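Long-range contact in putative rhamnosidase (PDB 3W5M), which hydrolyses terminal non-reducing alpha-L-rhamnose residues from citrus flavonoid glycosides and the arabinogalactan-protein gum arabic, and carries a calcium-dependent rhamnose-binding module: residues A[167-172]-A[242-247]. Numbering follows the deposited sequence.
Sequences DDITGA and LTTASG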
# COMPACT_ATOMS: atom_id res chain seq x y z
N ASP A 167 40.45 -16.59 -25.07
CA ASP A 167 39.64 -17.68 -25.58
C ASP A 167 38.59 -18.16 -24.57
O ASP A 167 38.71 -17.91 -23.36
CB ASP A 167 40.55 -18.85 -25.95
CG ASP A 167 41.54 -18.51 -27.05
OD1 ASP A 167 41.20 -17.72 -27.95
OD2 ASP A 167 42.66 -19.04 -27.02
N ASP A 168 37.57 -18.85 -25.08
CA ASP A 168 36.59 -19.55 -24.24
C ASP A 168 35.81 -18.63 -23.31
O ASP A 168 35.64 -18.93 -22.13
CB ASP A 168 37.27 -20.68 -23.45
CG ASP A 168 37.80 -21.78 -24.35
OD1 ASP A 168 37.21 -22.03 -25.44
OD2 ASP A 168 38.82 -22.40 -23.98
N ILE A 169 35.34 -17.52 -23.86
CA ILE A 169 34.56 -16.56 -23.12
C ILE A 169 33.17 -17.16 -22.88
O ILE A 169 32.48 -17.53 -23.83
CB ILE A 169 34.43 -15.24 -23.91
CG1 ILE A 169 35.76 -14.50 -23.94
CG2 ILE A 169 33.34 -14.36 -23.32
CD1 ILE A 169 35.84 -13.40 -24.99
N THR A 170 32.77 -17.25 -21.61
CA THR A 170 31.41 -17.72 -21.28
C THR A 170 30.43 -16.58 -20.93
O THR A 170 29.22 -16.78 -20.91
CB THR A 170 31.42 -18.77 -20.15
OG1 THR A 170 32.05 -18.22 -18.99
CG2 THR A 170 32.19 -20.03 -20.58
N GLY A 171 30.96 -15.39 -20.63
CA GLY A 171 30.10 -14.27 -20.24
C GLY A 171 30.81 -12.94 -20.43
O GLY A 171 32.04 -12.89 -20.34
N ALA A 172 30.05 -11.88 -20.72
CA ALA A 172 30.65 -10.56 -20.91
C ALA A 172 29.66 -9.50 -20.48
O ALA A 172 28.49 -9.53 -20.89
CB ALA A 172 31.06 -10.34 -22.37
N LEU A 242 35.10 -9.88 -18.82
CA LEU A 242 34.96 -11.10 -19.59
C LEU A 242 35.17 -12.27 -18.64
O LEU A 242 36.22 -12.37 -17.99
CB LEU A 242 36.01 -11.16 -20.70
CG LEU A 242 36.08 -10.10 -21.81
CD1 LEU A 242 34.68 -9.74 -22.31
CD2 LEU A 242 36.87 -8.84 -21.41
N THR A 243 34.16 -13.13 -18.54
CA THR A 243 34.25 -14.32 -17.71
C THR A 243 34.64 -15.54 -18.57
O THR A 243 34.05 -15.77 -19.62
CB THR A 243 32.94 -14.58 -16.97
OG1 THR A 243 32.59 -13.41 -16.22
CG2 THR A 243 33.05 -15.79 -16.03
N THR A 244 35.67 -16.25 -18.12
CA THR A 244 36.08 -17.55 -18.65
C THR A 244 36.20 -18.51 -17.44
O THR A 244 36.17 -18.06 -16.29
CB THR A 244 37.43 -17.48 -19.42
OG1 THR A 244 38.52 -17.28 -18.51
CG2 THR A 244 37.44 -16.34 -20.46
N ALA A 245 36.34 -19.82 -17.70
CA ALA A 245 36.46 -20.81 -16.61
C ALA A 245 37.68 -20.56 -15.69
O ALA A 245 37.69 -20.98 -14.53
CB ALA A 245 36.47 -22.23 -17.16
N SER A 246 38.69 -19.86 -16.23
CA SER A 246 39.89 -19.50 -15.47
C SER A 246 39.84 -18.07 -14.92
O SER A 246 40.86 -17.37 -14.90
CB SER A 246 41.14 -19.71 -16.34
OG SER A 246 41.00 -19.09 -17.61
N GLY A 247 38.66 -17.64 -14.48
CA GLY A 247 38.47 -16.34 -13.84
C GLY A 247 37.99 -15.20 -14.74
O GLY A 247 37.52 -15.43 -15.86
O HOH W 1 36.18 -20.92 -20.03
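T170 and G171 both turn their amides to one acceptor, the carbonyl of T243, which identifies a classic beta bulge at the end of an antiparallel strand pair. The T170 N to T243 O bond is the shorter, 2.8 Å, and lies in the carbonyl plane; G171 N reaches the same oxygen at 3.3 Å, tilted 24° from that plane. T243 N donates to G171 O, completing the hydrogen-bonded pair. With chi1 at 57°, the hydroxyl of T170 sits between its own N and carbonyl carbon, bringing OG1 to 3.2 Å from T243 O, a possible third bond, since the hydroxyl proton could go to another acceptor instead. From the T243 side chain it is the methyl, anti to the backbone N, that faces this hydroxyl, CG2 lying 4.0 Å from T170 OG1. Beyond the bulge the T244 methyl does the touching: CG2 rests 3.5 Å from D167 O and 3.6 Å from D168 O. A water accepts from A245 N and donates to D168 O, linking the two backbones. Past G171, on the buried side, L242 CD1 meets A172 CB at 3.7 Å, an apolar contact at the non-hydrogen-bonded pair. Within the CBM67 module, away from its calcium site, the four-stranded antiparallel sheet runs in the order 207-210, 171-179, 235-244, 247-252, with this contact between the inner two strands.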